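Receptor-like protein kinase ANXUR1 (PDB 6FIG) probably serves as a cell-surface receptor serine/threonine kinase in plant reproduction, with an extracellular region built from tandem malectin-like domains. Local coordinates at residues G70-Y81 / A120-T131; F165-F173 / M328-V336. All blocks are in the same frame, centred on the assembly; numbering follows the deposited sequence.

Contact 1: G70-Y81 / A120-T131; sequences GDKRHLLRLYFY and AYLVKEYSLAPT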
loop_
_atom_site.group_PDB
_atom_site.type_symbol
_atom_site.label_atom_id
_atom_site.label_comp_id
_atom_site.label_asym_id
_atom_site.label_seq_id
_atom_site.Cartn_x
_atom_site.Cartn_y
_atom_site.Cartn_z
ATOM N N GLY A 70 -14.324 4.674 13.251
ATOM C CA GLY A 70 -15.185 3.854 14.097
ATOM C C GLY A 70 -16.177 2.951 13.395
ATOM O O GLY A 70 -16.662 1.984 13.979
ATOM N N ASP A 71 -16.486 3.256 12.143
ATOM C CA ASP A 71 -17.430 2.464 11.387
ATOM C C ASP A 71 -16.757 1.365 10.554
ATOM O O ASP A 71 -17.432 0.705 9.780
ATOM C CB ASP A 71 -18.281 3.373 10.485
ATOM C CG ASP A 71 -17.455 4.148 9.471
ATOM O OD1 ASP A 71 -16.267 4.442 9.726
ATOM O OD2 ASP A 71 -18.024 4.507 8.430
ATOM N N LYS A 72 -15.444 1.182 10.713
ATOM C CA LYS A 72 -14.684 0.236 9.905
ATOM C C LYS A 72 -14.098 -0.881 10.753
ATOM O O LYS A 72 -13.814 -0.717 11.950
ATOM C CB LYS A 72 -13.538 0.941 9.156
ATOM C CG LYS A 72 -13.971 2.099 8.269
ATOM C CD LYS A 72 -14.824 1.669 7.096
ATOM C CE LYS A 72 -15.269 2.878 6.278
ATOM N NZ LYS A 72 -15.990 2.492 5.046
ATOM N N ARG A 73 -13.909 -2.024 10.108
ATOM C CA ARG A 73 -13.251 -3.168 10.700
ATOM C C ARG A 73 -11.736 -2.976 10.606
ATOM O O ARG A 73 -11.261 -2.299 9.680
ATOM C CB ARG A 73 -13.719 -4.424 9.934
ATOM C CG ARG A 73 -13.118 -5.732 10.361
ATOM C CD ARG A 73 -13.816 -6.931 9.752
ATOM N NE ARG A 73 -15.091 -7.235 10.384
ATOM C CZ ARG A 73 -15.246 -7.925 11.517
ATOM N NH1 ARG A 73 -14.205 -8.362 12.206
ATOM N NH2 ARG A 73 -16.478 -8.148 11.978
ATOM N N HIS A 74 -11.009 -3.520 11.586
ATOM C CA HIS A 74 -9.536 -3.446 11.608
ATOM C C HIS A 74 -8.874 -4.751 11.855
ATOM O O HIS A 74 -9.365 -5.574 12.642
ATOM C CB HIS A 74 -9.069 -2.454 12.675
ATOM C CG HIS A 74 -9.488 -1.072 12.377
ATOM N ND1 HIS A 74 -10.750 -0.610 12.673
ATOM C CD2 HIS A 74 -8.851 -0.071 11.725
ATOM C CE1 HIS A 74 -10.870 0.626 12.220
ATOM N NE2 HIS A 74 -9.734 0.973 11.632
ATOM N N LEU A 75 -7.745 -4.957 11.185
ATOM C CA LEU A 75 -6.790 -5.951 11.612
ATOM C C LEU A 75 -5.890 -5.350 12.677
ATOM O O LEU A 75 -5.430 -4.201 12.545
ATOM C CB LEU A 75 -5.894 -6.425 10.477
ATOM C CG LEU A 75 -6.438 -7.371 9.466
ATOM C CD1 LEU A 75 -5.419 -7.672 8.378
ATOM C CD2 LEU A 75 -6.950 -8.671 10.085
ATOM N N LEU A 76 -5.669 -6.104 13.742
ATOM C CA LEU A 76 -4.722 -5.745 14.789
ATOM C C LEU A 76 -3.741 -6.870 14.881
ATOM O O LEU A 76 -4.151 -8.037 15.068
ATOM C CB LEU A 76 -5.426 -5.543 16.124
ATOM C CG LEU A 76 -4.536 -5.430 17.363
ATOM C CD1 LEU A 76 -3.711 -4.145 17.329
ATOM C CD2 LEU A 76 -5.374 -5.447 18.632
ATOM N N ARG A 77 -2.453 -6.574 14.771
ATOM C CA ARG A 77 -1.420 -7.552 14.990
ATOM C C ARG A 77 -0.528 -7.162 16.148
ATOM O O ARG A 77 -0.152 -5.996 16.266
ATOM C CB ARG A 77 -0.523 -7.715 13.773
ATOM C CG ARG A 77 -1.251 -8.281 12.581
ATOM C CD ARG A 77 -0.362 -8.378 11.378
ATOM N NE ARG A 77 -1.148 -8.827 10.238
ATOM C CZ ARG A 77 -1.035 -8.371 8.995
ATOM N NH1 ARG A 77 -0.167 -7.432 8.662
ATOM N NH2 ARG A 77 -1.847 -8.847 8.059
ATOM N N LEU A 78 -0.177 -8.151 16.945
ATOM C CA LEU A 78 0.720 -7.988 18.082
ATOM C C LEU A 78 1.901 -8.926 17.866
ATOM O O LEU A 78 1.715 -10.138 17.677
ATOM C CB LEU A 78 0.002 -8.341 19.379
ATOM C CG LEU A 78 -1.287 -7.556 19.640
ATOM C CD1 LEU A 78 -1.936 -8.035 20.904
ATOM C CD2 LEU A 78 -1.038 -6.053 19.721
ATOM N N TYR A 79 3.109 -8.363 17.876
ATOM C CA TYR A 79 4.355 -9.099 17.622
ATOM C C TYR A 79 5.107 -9.280 18.932
ATOM O O TYR A 79 5.345 -8.295 19.647
ATOM C CB TYR A 79 5.257 -8.328 16.649
ATOM C CG TYR A 79 4.730 -8.205 15.227
ATOM C CD1 TYR A 79 3.611 -7.437 14.924
ATOM C CD2 TYR A 79 5.374 -8.862 14.177
ATOM C CE1 TYR A 79 3.128 -7.341 13.623
ATOM C CE2 TYR A 79 4.914 -8.761 12.864
ATOM C CZ TYR A 79 3.799 -7.996 12.590
ATOM O OH TYR A 79 3.370 -7.921 11.278
ATOM N N PHE A 80 5.508 -10.512 19.212
ATOM C CA PHE A 80 6.235 -10.842 20.426
ATOM C C PHE A 80 7.484 -11.664 20.129
ATOM O O PHE A 80 7.438 -12.623 19.357
ATOM C CB PHE A 80 5.341 -11.657 21.343
ATOM C CG PHE A 80 4.075 -10.964 21.744
ATOM C CD1 PHE A 80 4.093 -9.954 22.679
ATOM C CD2 PHE A 80 2.846 -11.333 21.175
ATOM C CE1 PHE A 80 2.913 -9.326 23.055
ATOM C CE2 PHE A 80 1.673 -10.708 21.552
ATOM C CZ PHE A 80 1.703 -9.707 22.498
ATOM N N TYR A 81 8.587 -11.282 20.760
ATOM C CA TYR A 81 9.853 -12.013 20.685
ATOM C C TYR A 81 10.353 -12.219 22.126
ATOM O O TYR A 81 11.013 -11.337 22.664
ATOM C CB TYR A 81 10.866 -11.215 19.863
ATOM C CG TYR A 81 12.229 -11.858 19.794
ATOM C CD1 TYR A 81 12.381 -13.134 19.269
ATOM C CD2 TYR A 81 13.367 -11.191 20.243
ATOM C CE1 TYR A 81 13.633 -13.738 19.205
ATOM C CE2 TYR A 81 14.627 -11.785 20.179
ATOM C CZ TYR A 81 14.751 -13.058 19.656
ATOM O OH TYR A 81 16.012 -13.638 19.606
ATOM N N ALA A 120 10.554 -19.042 17.606
ATOM C CA ALA A 120 11.191 -18.043 18.478
ATOM C C ALA A 120 10.414 -16.724 18.593
ATOM O O ALA A 120 10.756 -15.889 19.437
ATOM C CB ALA A 120 12.611 -17.765 18.014
ATOM N N TYR A 121 9.393 -16.539 17.768
ATOM C CA TYR A 121 8.574 -15.317 17.751
ATOM C C TYR A 121 7.109 -15.665 17.468
ATOM O O TYR A 121 6.814 -16.750 16.968
ATOM C CB TYR A 121 9.113 -14.344 16.693
ATOM C CG TYR A 121 9.083 -14.910 15.297
ATOM C CD1 TYR A 121 10.110 -15.727 14.836
ATOM C CD2 TYR A 121 8.005 -14.669 14.453
ATOM C CE1 TYR A 121 10.075 -16.273 13.564
ATOM C CE2 TYR A 121 7.958 -15.214 13.177
ATOM C CZ TYR A 121 8.997 -16.011 12.743
ATOM O OH TYR A 121 8.966 -16.557 11.479
ATOM N N LEU A 122 6.206 -14.744 17.794
ATOM C CA LEU A 122 4.757 -14.922 17.591
ATOM C C LEU A 122 4.177 -13.670 16.974
ATOM O O LEU A 122 4.590 -12.560 17.313
ATOM C CB LEU A 122 4.020 -15.124 18.926
ATOM C CG LEU A 122 4.496 -16.224 19.859
ATOM C CD1 LEU A 122 3.821 -16.101 21.215
ATOM C CD2 LEU A 122 4.256 -17.602 19.271
ATOM N N VAL A 123 3.193 -13.849 16.089
ATOM C CA VAL A 123 2.367 -12.758 15.620
ATOM C C VAL A 123 0.915 -13.167 15.888
ATOM O O VAL A 123 0.414 -14.151 15.315
ATOM C CB VAL A 123 2.549 -12.441 14.127
ATOM C CG1 VAL A 123 1.757 -11.194 13.752
ATOM C CG2 VAL A 123 4.026 -12.302 13.766
ATOM N N LYS A 124 0.258 -12.458 16.785
ATOM C CA LYS A 124 -1.145 -12.659 17.071
ATOM C C LYS A 124 -1.903 -11.691 16.185
ATOM O O LYS A 124 -1.581 -10.514 16.148
ATOM C CB LYS A 124 -1.472 -12.373 18.539
ATOM C CG LYS A 124 -0.727 -13.211 19.561
ATOM C CD LYS A 124 -1.218 -14.630 19.631
ATOM C CE LYS A 124 -0.607 -15.304 20.855
ATOM N NZ LYS A 124 -1.090 -16.674 21.092
ATOM N N GLU A 125 -2.917 -12.163 15.451
ATOM C CA GLU A 125 -3.661 -11.315 14.557
ATOM C C GLU A 125 -5.140 -11.439 14.853
ATOM O O GLU A 125 -5.661 -12.581 14.971
ATOM C CB GLU A 125 -3.407 -11.706 13.099
ATOM C CG GLU A 125 -4.169 -10.863 12.093
ATOM C CD GLU A 125 -3.953 -11.308 10.669
ATOM O OE1 GLU A 125 -4.775 -12.106 10.214
ATOM O OE2 GLU A 125 -3.000 -10.855 9.997
ATOM N N TYR A 126 -5.808 -10.302 14.912
ATOM C CA TYR A 126 -7.220 -10.205 15.224
ATOM C C TYR A 126 -7.911 -9.351 14.187
ATOM O O TYR A 126 -7.307 -8.449 13.620
ATOM C CB TYR A 126 -7.412 -9.608 16.617
ATOM C CG TYR A 126 -6.641 -10.334 17.656
ATOM C CD1 TYR A 126 -7.171 -11.475 18.287
ATOM C CD2 TYR A 126 -5.362 -9.933 18.016
ATOM C CE1 TYR A 126 -6.445 -12.174 19.223
ATOM C CE2 TYR A 126 -4.627 -10.622 18.946
ATOM C CZ TYR A 126 -5.164 -11.747 19.553
ATOM O OH TYR A 126 -4.435 -12.458 20.456
ATOM N N SER A 127 -9.194 -9.617 13.956
ATOM C CA SER A 127 -10.038 -8.772 13.148
ATOM C C SER A 127 -11.147 -8.250 14.041
ATOM O O SER A 127 -11.998 -9.020 14.519
ATOM C CB SER A 127 -10.626 -9.486 11.934
ATOM O OG SER A 127 -11.475 -8.602 11.215
ATOM N N LEU A 128 -11.096 -6.948 14.290
ATOM C CA LEU A 128 -11.965 -6.293 15.261
ATOM C C LEU A 128 -13.146 -5.648 14.567
ATOM O O LEU A 128 -12.966 -4.806 13.670
ATOM C CB LEU A 128 -11.173 -5.235 16.025
ATOM C CG LEU A 128 -9.933 -5.764 16.760
ATOM C CD1 LEU A 128 -9.208 -4.609 17.447
ATOM C CD2 LEU A 128 -10.301 -6.859 17.761
ATOM N N ALA A 129 -14.358 -6.012 14.981
ATOM C CA ALA A 129 -15.557 -5.391 14.433
ATOM C C ALA A 129 -15.598 -3.883 14.690
ATOM O O ALA A 129 -14.977 -3.392 15.645
ATOM C CB ALA A 129 -16.817 -6.053 14.999
ATOM N N PRO A 130 -16.351 -3.145 13.864
ATOM C CA PRO A 130 -16.474 -1.705 14.084
ATOM C C PRO A 130 -16.907 -1.384 15.515
ATOM O O PRO A 130 -17.811 -2.047 16.035
ATOM C CB PRO A 130 -17.551 -1.285 13.090
ATOM C CG PRO A 130 -17.488 -2.291 11.995
ATOM C CD PRO A 130 -17.000 -3.578 12.616
ATOM N N THR A 131 -16.226 -0.398 16.098
ATOM C CA THR A 131 -16.349 0.041 17.492
ATOM C C THR A 131 -17.295 1.227 17.679
ATOM O O THR A 131 -17.686 1.522 18.811
ATOM C CB THR A 131 -14.964 0.532 18.005
ATOM O OG1 THR A 131 -14.418 1.521 17.099
ATOM C CG2 THR A 131 -13.989 -0.590 18.139
HETATM O O HOH W 1 -13.730 0.463 14.554
HETATM O O HOH W 2 -12.311 -1.969 14.593
#
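The carbonyl oxygen of A120 lies against the ring of Y81, 3.2 Å from Y81 CD1, where two antiparallel neighbours of the malectin-like beta-sandwich, strands 73-80 and 122-128, come together. From here the ladder runs back to H74. L122 trades both backbone hydrogen bonds with F80, and K124, Y126 and L128 do the same with L78, L76 and H74. The L122 side chain continues onto helix 110-117.

V123 belongs to the face of Y79, R77 and L75. Its CG1, anti to the backbone N (chi1 -174°), sits over the centre of the Y79 ring in a CH-pi contact, 4.0 Å from the centroid, while CG2 touches CD2 and CE2. The Y79 hydroxyl goes on to E157. On the other face, K124 crosses F80 at about a right angle and lays CG at the edge of the ring.

E125 is a buried acid paired with R77. Side by side with R77, its OE2 takes two N-H groups, from R77 NE at 2.8 Å through the anti lone pair and from R77 NH2 at 3.0 Å; both lie within 5° of the guanidinium plane. OE1 is held by S187 and R190, so both carboxylate oxygens are engaged, and R77 NH1 turns to E157. Beyond E125, the Y126 ring packs obliquely on L78 CD1.

S127 OG accepts from R73 NH1 at 2.9 Å, in the guanidinium plane; R73 bends at chi3 (-76°) to get there, and its NE pairs with E163. L128 CD1 meets L76 CD2, and a water joins L128 O to H74 ND1. A129 lies over one guanidinium face of R73. P130 packs against the 70-72 backbone, its CB on G70 O and its CG on D71 O, and beyond it a second water links T131 N, at 3.1 Å, to K72 O.

Contact 2: F165-F173 / M328-V336; sequences FDTAALVGF and MYKDYAIYV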
loop_
_atom_site.group_PDB
_atom_site.type_symbol
_atom_site.label_atom_id
_atom_site.label_comp_id
_atom_site.label_asym_id
_atom_site.label_seq_id
_atom_site.Cartn_x
_atom_site.Cartn_y
_atom_site.Cartn_z
ATOM N N PHE A 165 -16.161 -10.784 6.299
ATOM C CA PHE A 165 -16.820 -11.869 7.034
ATOM C C PHE A 165 -18.321 -11.689 6.974
ATOM O O PHE A 165 -18.835 -10.588 7.084
ATOM C CB PHE A 165 -16.363 -11.876 8.492
ATOM C CG PHE A 165 -14.867 -11.986 8.635
ATOM C CD1 PHE A 165 -14.236 -13.194 8.387
ATOM C CD2 PHE A 165 -14.100 -10.871 8.921
ATOM C CE1 PHE A 165 -12.844 -13.308 8.499
ATOM C CE2 PHE A 165 -12.723 -10.965 9.036
ATOM C CZ PHE A 165 -12.086 -12.182 8.811
ATOM N N ASP A 166 -19.030 -12.783 6.769
ATOM C CA ASP A 166 -20.485 -12.766 6.806
ATOM C C ASP A 166 -20.907 -14.056 7.524
ATOM O O ASP A 166 -20.304 -14.401 8.553
ATOM C CB ASP A 166 -21.053 -12.629 5.391
ATOM C CG ASP A 166 -22.509 -12.228 5.391
ATOM O OD1 ASP A 166 -22.859 -11.233 6.074
ATOM O OD2 ASP A 166 -23.304 -12.899 4.710
ATOM N N THR A 167 -21.858 -14.811 6.995
ATOM C CA THR A 167 -22.336 -15.991 7.685
ATOM C C THR A 167 -21.490 -17.212 7.346
ATOM O O THR A 167 -20.830 -17.275 6.302
ATOM C CB THR A 167 -23.821 -16.267 7.388
ATOM O OG1 THR A 167 -23.981 -16.569 5.999
ATOM C CG2 THR A 167 -24.667 -15.092 7.734
ATOM N N ALA A 168 -21.528 -18.192 8.239
ATOM C CA ALA A 168 -20.853 -19.467 8.056
ATOM C C ALA A 168 -21.844 -20.580 8.344
ATOM O O ALA A 168 -22.650 -20.462 9.263
ATOM C CB ALA A 168 -19.670 -19.570 9.007
ATOM N N ALA A 169 -21.784 -21.626 7.532
ATOM C CA ALA A 169 -22.692 -22.770 7.653
ATOM C C ALA A 169 -22.246 -23.634 8.826
ATOM O O ALA A 169 -21.111 -24.076 8.855
ATOM C CB ALA A 169 -22.664 -23.583 6.358
ATOM N N LEU A 170 -23.139 -23.887 9.775
ATOM C CA LEU A 170 -22.798 -24.732 10.915
ATOM C C LEU A 170 -22.693 -26.174 10.447
ATOM O O LEU A 170 -23.644 -26.719 9.875
ATOM C CB LEU A 170 -23.797 -24.597 12.066
ATOM C CG LEU A 170 -23.460 -23.447 13.026
ATOM C CD1 LEU A 170 -24.699 -22.994 13.785
ATOM C CD2 LEU A 170 -22.343 -23.835 13.997
ATOM N N VAL A 171 -21.528 -26.752 10.690
ATOM C CA VAL A 171 -21.188 -28.107 10.272
ATOM C C VAL A 171 -22.136 -29.116 10.917
ATOM O O VAL A 171 -22.527 -28.965 12.074
ATOM C CB VAL A 171 -19.724 -28.427 10.657
ATOM C CG1 VAL A 171 -19.412 -29.905 10.459
ATOM C CG2 VAL A 171 -18.773 -27.574 9.831
ATOM N N GLY A 172 -22.524 -30.128 10.147
ATOM C CA GLY A 172 -23.365 -31.202 10.665
ATOM C C GLY A 172 -24.812 -30.809 10.915
ATOM O O GLY A 172 -25.568 -31.602 11.478
ATOM N N PHE A 173 -25.192 -29.588 10.519
ATOM C CA PHE A 173 -26.577 -29.107 10.539
ATOM C C PHE A 173 -26.826 -28.556 9.143
ATOM O O PHE A 173 -25.870 -28.289 8.424
ATOM C CB PHE A 173 -26.770 -28.001 11.582
ATOM C CG PHE A 173 -26.386 -28.402 12.986
ATOM C CD1 PHE A 173 -27.093 -29.400 13.662
ATOM C CD2 PHE A 173 -25.335 -27.774 13.641
ATOM C CE1 PHE A 173 -26.742 -29.766 14.960
ATOM C CE2 PHE A 173 -24.983 -28.123 14.940
ATOM C CZ PHE A 173 -25.686 -29.122 15.602
ATOM N N MET A 328 -13.478 -18.815 -5.446
ATOM C CA MET A 328 -14.565 -18.728 -4.481
ATOM C C MET A 328 -14.059 -19.166 -3.133
ATOM O O MET A 328 -12.956 -19.706 -2.991
ATOM C CB MET A 328 -15.724 -19.642 -4.889
ATOM C CG MET A 328 -15.309 -21.095 -4.959
ATOM S SD MET A 328 -16.677 -22.281 -4.952
ATOM C CE MET A 328 -17.228 -22.144 -3.261
ATOM N N TYR A 329 -14.904 -18.974 -2.137
ATOM C CA TYR A 329 -14.666 -19.555 -0.841
ATOM C C TYR A 329 -15.985 -19.996 -0.234
ATOM O O TYR A 329 -17.065 -19.542 -0.646
ATOM C CB TYR A 329 -13.940 -18.562 0.084
ATOM C CG TYR A 329 -14.775 -17.365 0.425
ATOM C CD1 TYR A 329 -14.800 -16.264 -0.410
ATOM C CD2 TYR A 329 -15.572 -17.352 1.569
ATOM C CE1 TYR A 329 -15.592 -15.163 -0.136
ATOM C CE2 TYR A 329 -16.366 -16.254 1.872
ATOM C CZ TYR A 329 -16.349 -15.150 1.026
ATOM O OH TYR A 329 -17.124 -14.042 1.259
ATOM N N LYS A 330 -15.889 -20.889 0.737
ATOM C CA LYS A 330 -17.039 -21.265 1.523
ATOM C C LYS A 330 -16.652 -21.285 2.985
ATOM O O LYS A 330 -15.622 -21.825 3.337
ATOM C CB LYS A 330 -17.577 -22.624 1.132
ATOM C CG LYS A 330 -19.004 -22.808 1.654
ATOM C CD LYS A 330 -19.880 -23.559 0.659
ATOM C CE LYS A 330 -21.341 -23.514 1.074
ATOM N NZ LYS A 330 -21.635 -24.334 2.281
ATOM N N ASP A 331 -17.506 -20.692 3.814
ATOM C CA ASP A 331 -17.281 -20.650 5.259
ATOM C C ASP A 331 -18.130 -21.698 6.000
ATOM O O ASP A 331 -19.338 -21.798 5.803
ATOM C CB ASP A 331 -17.636 -19.264 5.809
ATOM C CG ASP A 331 -16.640 -18.211 5.442
ATOM O OD1 ASP A 331 -15.513 -18.506 5.031
ATOM O OD2 ASP A 331 -17.002 -17.024 5.649
ATOM N N TYR A 332 -17.476 -22.432 6.890
ATOM C CA TYR A 332 -18.142 -23.413 7.760
ATOM C C TYR A 332 -17.795 -23.099 9.205
ATOM O O TYR A 332 -16.673 -22.682 9.481
ATOM C CB TYR A 332 -17.629 -24.815 7.438
ATOM C CG TYR A 332 -17.832 -25.230 6.000
ATOM C CD1 TYR A 332 -19.033 -25.782 5.588
ATOM C CD2 TYR A 332 -16.825 -25.052 5.062
ATOM C CE1 TYR A 332 -19.227 -26.163 4.260
ATOM C CE2 TYR A 332 -17.007 -25.437 3.739
ATOM C CZ TYR A 332 -18.200 -25.991 3.356
ATOM O OH TYR A 332 -18.336 -26.343 2.038
ATOM N N ALA A 333 -18.737 -23.309 10.103
ATOM C CA ALA A 333 -18.537 -23.040 11.528
ATOM C C ALA A 333 -18.668 -24.310 12.353
ATOM O O ALA A 333 -19.528 -25.164 12.084
ATOM C CB ALA A 333 -19.518 -21.988 12.020
ATOM N N ILE A 334 -17.821 -24.429 13.375
ATOM C CA ILE A 334 -17.826 -25.571 14.286
ATOM C C ILE A 334 -17.493 -25.100 15.700
ATOM O O ILE A 334 -16.475 -24.417 15.878
ATOM C CB ILE A 334 -16.810 -26.675 13.834
ATOM C CG1 ILE A 334 -16.868 -27.910 14.747
ATOM C CG2 ILE A 334 -15.384 -26.190 13.672
ATOM C CD1 ILE A 334 -17.509 -29.102 14.113
ATOM N N TYR A 335 -18.319 -25.502 16.667
ATOM C CA TYR A 335 -18.005 -25.310 18.075
ATOM C C TYR A 335 -17.113 -26.445 18.529
ATOM O O TYR A 335 -17.446 -27.622 18.315
ATOM C CB TYR A 335 -19.260 -25.250 18.944
ATOM C CG TYR A 335 -18.942 -24.988 20.405
ATOM C CD1 TYR A 335 -18.384 -23.774 20.809
ATOM C CD2 TYR A 335 -19.176 -25.949 21.381
ATOM C CE1 TYR A 335 -18.073 -23.543 22.127
ATOM C CE2 TYR A 335 -18.874 -25.713 22.710
ATOM C CZ TYR A 335 -18.323 -24.497 23.077
ATOM O OH TYR A 335 -18.019 -24.245 24.393
ATOM N N VAL A 336 -15.982 -26.118 19.130
ATOM C CA VAL A 336 -15.090 -27.111 19.702
ATOM C C VAL A 336 -15.306 -27.167 21.192
ATOM O O VAL A 336 -14.933 -26.245 21.906
ATOM C CB VAL A 336 -13.626 -26.822 19.369
ATOM C CG1 VAL A 336 -12.709 -27.841 20.066
ATOM C CG2 VAL A 336 -13.455 -26.815 17.867
HETATM O O HOH W 3 -17.642 -15.418 7.822
HETATM O O HOH W 4 -19.004 -15.500 4.968
#
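A169 and A333 make the shortest backbone bond here, A333 N to A169 O at 2.8 Å, with the donor 45° above the carbonyl plane. Two more follow in parallel register: A169 N reaches D331 O at 3.0 Å, again from above the plane, and V171 N meets A333 O at 2.9 Å, almost head-on to the carbonyl.

D331 adds a wet polar corner. Its OD2 is joined through one water to D166 O and through another, 2.6 Å from OD2, to T167 O, so the start of 165-173 is held by solvent where no direct bond is made. OD1 takes a salt bridge from R283 of strand 278-287, so both carboxylate oxygens have partners.

This is a short parallel bridge: strand 167-170, paired antiparallel with 177-179 on its other flank, lies against the long strand 327-336 of the malectin-like fold. The strands diverge at 57°, which limits the pairing to a few residues. The chain of 165-173 then leaves the pairing in a type II turn that already begins at L170 and ends at F173, closed by a weak F173 N to L170 O bond.

Small side chains allow the close approach on one face. A168 CB nestles between D331 CB and A333 CB, 3.8 Å from the former, and L170 CD2 comes to the same A333 CB at 3.9 Å. On the opposite side V171 crosses Y332 at about a right angle. With CG2 anti to its carbonyl carbon, V171 lays that methyl 3.8 Å from Y332 CB, while V171 CB and CG1 both meet I334 CD1. The Y332 hydroxyl carries on to Q309, and R306 of strand 306-307 packs against both V171 and I334.

How the contacts relate
Contact 1 closes along the chain before contact 2 opens, and their centres lie 22 Å apart, yet they touch: F165 CE2 sits 3.4 Å from S127 OG, and F165 CD2 lies 4.0 Å from R73 CD. The same F165 ring makes an edge-to-face contact with F370 of strand 363-372, which is paired with both 185-192, beside contact 1, and 278-287, beside contact 2. Contact 1 reaches toward a calcium site: the Y79 side chain is about 7 Å from a bound calcium ion, and Y81 N bonds N154, a residue of such a site. Contact 2 has its V171 side chain about 8 Å from a bound N-acetylglucosamine.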